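PDB 6JIL: cycloserine biosynthesis protein DcsG from Streptomyces lavendulae, which catalyses the magnesium- and ATP-dependent cyclization of O-ureido-D-serine to the antibiotic D-cycloserine, releasing ammonium and carbon dioxide. Local coordinates for residues Ser180-Gly194 and Leu248-Gly260. Residues are numbered along the deposited sequence; the frame is centred on the assembly and turned at random.
Sequences SVDRHGETDLTFFDG and LPLVCGRVDLVRG. With ADP (adenosine-5'-diphosphate), chain G.
Thr187 and Leu257 exchange two backbone hydrogen bonds (Thr187 N to Leu257 O 3.0 Å, Leu257 N to Thr187 O 2.8 Å), and Leu189 and Val255 repeat the antiparallel pattern. Towards the C-terminal end of strand 186-192, Phe191 N donates to Gly253 O, and a water donates to Leu250 O while accepting from Gly194 N. Beside the helical turn 181-184, the hydroxyl of Ser180 donates in the carbonyl plane to a lone pair of Arg259 O (2.5 Å). The charged groups gather on the face of Asp188, Arg254 and Asp256. Bent at chi3 (76°), Arg254 brings NH2 to the syn lone pair of Asp256 OD2 (2.9 Å), while its NE makes a weak, long salt bridge to Asp188 OD2. Strand 186-192 is central in the five-stranded antiparallel sheet of the ATP-grasp fold, with strand 252-259 between it and strand 265-271. This face borders the active site: Arg254, inferred to be catalytic, also pairs with the magnesium ligand Glu271 and bonds to Ser276 O. Nearby, Glu186 OE2 accepts from ADP O3' (2.9 Å). Val181 CG2 touches both Val258 CG1 (3.7 Å) and adenine C2; on the face of Thr187, Leu189 CD1 meets Leu257 CD2 (3.8 Å), the side chains crossing nearly at right angles.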
# COMPACT_ATOMS: atom_id res chain seq x y z
N SER A 180 -3.28 -2.18 20.04
CA SER A 180 -2.03 -2.91 20.09
C SER A 180 -0.91 -2.23 19.31
O SER A 180 0.25 -2.45 19.59
CB SER A 180 -2.20 -4.34 19.57
OG SER A 180 -2.35 -4.35 18.16
N VAL A 181 -1.27 -1.40 18.34
CA VAL A 181 -0.26 -0.74 17.52
C VAL A 181 0.67 0.19 18.31
O VAL A 181 1.82 0.41 17.92
CB VAL A 181 -0.91 0.04 16.35
CG1 VAL A 181 0.15 0.70 15.50
CG2 VAL A 181 -1.73 -0.91 15.50
N ASP A 182 0.18 0.73 19.42
CA ASP A 182 0.99 1.62 20.25
C ASP A 182 2.22 0.93 20.82
O ASP A 182 3.29 1.52 20.91
CB ASP A 182 0.15 2.17 21.40
CG ASP A 182 -0.60 3.42 21.03
OD1 ASP A 182 -1.40 3.91 21.85
OD2 ASP A 182 -0.37 3.93 19.91
N ARG A 183 2.06 -0.33 21.20
CA ARG A 183 3.16 -1.08 21.78
C ARG A 183 3.77 -2.17 20.89
O ARG A 183 4.91 -2.55 21.09
CB ARG A 183 2.73 -1.69 23.12
CG ARG A 183 1.27 -2.15 23.18
CD ARG A 183 0.90 -2.58 24.60
NE ARG A 183 -0.53 -2.84 24.77
CZ ARG A 183 -1.17 -3.91 24.29
NH1 ARG A 183 -0.51 -4.83 23.61
NH2 ARG A 183 -2.48 -4.05 24.49
N HIS A 184 3.02 -2.65 19.90
CA HIS A 184 3.52 -3.70 19.03
C HIS A 184 3.62 -3.31 17.57
O HIS A 184 3.89 -4.15 16.71
CB HIS A 184 2.65 -4.94 19.18
CG HIS A 184 2.63 -5.49 20.56
ND1 HIS A 184 1.47 -5.71 21.27
CD2 HIS A 184 3.64 -5.84 21.39
CE1 HIS A 184 1.76 -6.17 22.47
NE2 HIS A 184 3.08 -6.26 22.57
N GLY A 185 3.41 -2.03 17.29
CA GLY A 185 3.48 -1.57 15.92
C GLY A 185 2.70 -2.45 14.96
O GLY A 185 1.56 -2.82 15.24
N GLU A 186 3.32 -2.79 13.84
CA GLU A 186 2.68 -3.63 12.82
C GLU A 186 3.73 -4.51 12.15
O GLU A 186 4.92 -4.26 12.28
CB GLU A 186 2.02 -2.73 11.77
CG GLU A 186 2.99 -2.22 10.72
CD GLU A 186 2.47 -1.05 9.93
OE1 GLU A 186 2.79 -0.95 8.73
OE2 GLU A 186 1.75 -0.20 10.51
N THR A 187 3.28 -5.53 11.43
CA THR A 187 4.20 -6.42 10.73
C THR A 187 3.86 -6.38 9.24
O THR A 187 2.72 -6.62 8.85
CB THR A 187 4.09 -7.86 11.26
OG1 THR A 187 4.30 -7.87 12.68
CG2 THR A 187 5.15 -8.75 10.61
N ASP A 188 4.87 -6.06 8.43
CA ASP A 188 4.72 -5.96 6.98
C ASP A 188 5.38 -7.14 6.27
O ASP A 188 6.61 -7.25 6.27
CB ASP A 188 5.32 -4.64 6.49
CG ASP A 188 4.58 -3.41 7.03
OD1 ASP A 188 3.73 -3.57 7.94
OD2 ASP A 188 4.85 -2.29 6.54
N LEU A 189 4.57 -8.01 5.66
CA LEU A 189 5.08 -9.19 4.97
C LEU A 189 5.19 -8.98 3.46
O LEU A 189 4.28 -8.45 2.82
CB LEU A 189 4.19 -10.40 5.24
CG LEU A 189 4.05 -10.97 6.66
CD1 LEU A 189 3.28 -10.00 7.54
CD2 LEU A 189 3.33 -12.31 6.59
N THR A 190 6.31 -9.41 2.89
CA THR A 190 6.53 -9.27 1.46
C THR A 190 6.43 -10.63 0.77
O THR A 190 7.01 -11.61 1.24
CB THR A 190 7.90 -8.67 1.19
OG1 THR A 190 7.91 -7.31 1.66
CG2 THR A 190 8.23 -8.69 -0.28
N PHE A 191 5.69 -10.68 -0.33
CA PHE A 191 5.50 -11.90 -1.08
C PHE A 191 5.92 -11.75 -2.53
O PHE A 191 5.81 -10.67 -3.12
CB PHE A 191 4.03 -12.32 -1.07
CG PHE A 191 3.57 -12.95 0.21
CD1 PHE A 191 3.50 -12.20 1.38
CD2 PHE A 191 3.16 -14.28 0.24
CE1 PHE A 191 3.01 -12.77 2.55
CE2 PHE A 191 2.67 -14.86 1.41
CZ PHE A 191 2.59 -14.10 2.57
N PHE A 192 6.39 -12.85 -3.11
CA PHE A 192 6.80 -12.87 -4.51
C PHE A 192 6.16 -14.08 -5.17
O PHE A 192 6.43 -15.22 -4.80
CB PHE A 192 8.32 -12.92 -4.61
CG PHE A 192 8.98 -11.65 -4.14
CD1 PHE A 192 9.89 -11.66 -3.09
CD2 PHE A 192 8.68 -10.43 -4.74
CE1 PHE A 192 10.49 -10.49 -2.65
CE2 PHE A 192 9.28 -9.25 -4.31
CZ PHE A 192 10.19 -9.29 -3.26
N ASP A 193 5.28 -13.81 -6.14
CA ASP A 193 4.56 -14.85 -6.86
C ASP A 193 3.76 -15.78 -5.94
O ASP A 193 3.73 -16.99 -6.14
CB ASP A 193 5.50 -15.68 -7.73
CG ASP A 193 5.66 -15.10 -9.12
OD1 ASP A 193 4.87 -14.21 -9.46
OD2 ASP A 193 6.57 -15.54 -9.86
N GLY A 194 3.13 -15.19 -4.93
CA GLY A 194 2.33 -15.96 -4.00
C GLY A 194 3.14 -16.69 -2.95
O GLY A 194 2.60 -17.53 -2.23
N LEU A 248 -2.27 -14.88 -13.10
CA LEU A 248 -1.02 -15.17 -12.43
C LEU A 248 -1.01 -14.58 -11.03
O LEU A 248 -1.80 -13.69 -10.71
CB LEU A 248 0.14 -14.58 -13.23
CG LEU A 248 0.41 -15.14 -14.63
CD1 LEU A 248 1.40 -14.24 -15.36
CD2 LEU A 248 0.95 -16.56 -14.51
N PRO A 249 -0.10 -15.06 -10.17
CA PRO A 249 -0.03 -14.52 -8.81
C PRO A 249 0.50 -13.10 -8.93
O PRO A 249 0.89 -12.66 -10.01
CB PRO A 249 0.99 -15.43 -8.12
CG PRO A 249 0.99 -16.68 -8.96
CD PRO A 249 0.87 -16.15 -10.35
N LEU A 250 0.50 -12.36 -7.83
CA LEU A 250 1.03 -11.01 -7.90
C LEU A 250 2.56 -11.16 -7.89
O LEU A 250 3.11 -11.88 -7.07
CB LEU A 250 0.54 -10.20 -6.70
CG LEU A 250 -0.96 -9.92 -6.80
CD1 LEU A 250 -1.58 -9.88 -5.42
CD2 LEU A 250 -1.18 -8.62 -7.56
N VAL A 251 3.23 -10.51 -8.84
CA VAL A 251 4.68 -10.59 -8.91
C VAL A 251 5.24 -10.28 -7.53
O VAL A 251 6.15 -10.95 -7.04
CB VAL A 251 5.28 -9.59 -9.93
CG1 VAL A 251 4.84 -9.95 -11.32
CG2 VAL A 251 4.83 -8.17 -9.59
N CYS A 252 4.67 -9.26 -6.90
CA CYS A 252 5.11 -8.86 -5.57
C CYS A 252 3.96 -8.15 -4.87
O CYS A 252 3.03 -7.67 -5.52
CB CYS A 252 6.31 -7.92 -5.65
SG CYS A 252 5.91 -6.26 -6.23
N GLY A 253 4.04 -8.10 -3.55
CA GLY A 253 3.01 -7.44 -2.79
C GLY A 253 3.43 -7.39 -1.34
O GLY A 253 4.29 -8.16 -0.91
N ARG A 254 2.85 -6.47 -0.59
CA ARG A 254 3.15 -6.36 0.82
C ARG A 254 1.82 -6.28 1.54
O ARG A 254 0.93 -5.53 1.13
CB ARG A 254 3.97 -5.09 1.10
CG ARG A 254 4.69 -5.14 2.45
CD ARG A 254 5.41 -3.83 2.81
NE ARG A 254 4.47 -2.80 3.24
CZ ARG A 254 4.18 -1.71 2.54
NH1 ARG A 254 4.75 -1.49 1.36
NH2 ARG A 254 3.30 -0.83 3.01
N VAL A 255 1.68 -7.07 2.59
CA VAL A 255 0.46 -7.09 3.38
C VAL A 255 0.83 -6.66 4.78
O VAL A 255 1.65 -7.32 5.43
CB VAL A 255 -0.14 -8.50 3.41
CG1 VAL A 255 -1.46 -8.48 4.17
CG2 VAL A 255 -0.34 -9.00 2.00
N ASP A 256 0.26 -5.55 5.24
CA ASP A 256 0.56 -5.05 6.58
C ASP A 256 -0.50 -5.52 7.59
O ASP A 256 -1.70 -5.31 7.40
CB ASP A 256 0.66 -3.53 6.56
CG ASP A 256 1.64 -3.03 5.49
OD1 ASP A 256 2.67 -3.70 5.24
OD2 ASP A 256 1.38 -1.96 4.89
N LEU A 257 -0.02 -6.16 8.65
CA LEU A 257 -0.88 -6.71 9.70
C LEU A 257 -0.75 -6.05 11.05
O LEU A 257 0.33 -5.60 11.43
CB LEU A 257 -0.57 -8.20 9.87
CG LEU A 257 -1.16 -9.22 8.91
CD1 LEU A 257 -1.30 -8.64 7.53
CD2 LEU A 257 -0.27 -10.46 8.92
N VAL A 258 -1.85 -6.02 11.79
CA VAL A 258 -1.88 -5.48 13.14
C VAL A 258 -2.56 -6.52 14.02
O VAL A 258 -3.31 -7.36 13.53
CB VAL A 258 -2.63 -4.12 13.22
CG1 VAL A 258 -1.85 -3.05 12.48
CG2 VAL A 258 -4.04 -4.25 12.66
N ARG A 259 -2.29 -6.46 15.32
CA ARG A 259 -2.86 -7.41 16.28
C ARG A 259 -4.18 -6.94 16.87
O ARG A 259 -4.25 -5.86 17.45
CB ARG A 259 -1.87 -7.66 17.43
CG ARG A 259 -0.46 -8.04 16.99
CD ARG A 259 0.53 -8.17 18.16
NE ARG A 259 0.33 -9.38 18.96
CZ ARG A 259 -0.53 -9.49 19.97
NH1 ARG A 259 -1.28 -8.46 20.33
NH2 ARG A 259 -0.63 -10.64 20.62
N GLY A 260 -5.22 -7.75 16.73
CA GLY A 260 -6.50 -7.38 17.31
C GLY A 260 -6.45 -7.65 18.80
O GLY A 260 -5.42 -8.11 19.30
PB ADP G . -0.52 4.57 4.58
O1B ADP G . 0.74 3.86 5.31
O2B ADP G . -0.74 3.94 3.21
O3B ADP G . -0.21 6.07 4.42
PA ADP G . -1.80 3.38 6.71
O1A ADP G . -3.02 2.58 6.77
O2A ADP G . -0.57 2.38 6.60
O3A ADP G . -1.91 4.39 5.43
O5' ADP G . -1.72 4.27 8.05
C5' ADP G . -0.39 4.77 8.21
C4' ADP G . 0.06 4.51 9.66
O4' ADP G . -0.93 5.03 10.58
C3' ADP G . 0.19 3.02 9.93
O3' ADP G . 1.49 2.54 9.63
C2' ADP G . -0.18 2.91 11.41
O2' ADP G . 0.97 3.06 12.25
C1' ADP G . -1.21 4.04 11.62
N9 ADP G . -2.60 3.53 11.52
C8 ADP G . -3.49 3.72 10.48
N7 ADP G . -4.64 3.19 10.76
C5 ADP G . -4.59 2.62 11.98
C6 ADP G . -5.56 2.09 12.87
N6 ADP G . -6.87 1.89 12.46
N1 ADP G . -5.19 1.81 14.14
C2 ADP G . -3.94 2.02 14.57
N3 ADP G . -3.00 2.51 13.77
C4 ADP G . -3.27 2.82 12.49
O HOH W 1 1.13 -7.67 13.69
O HOH W 2 2.88 -12.09 -4.50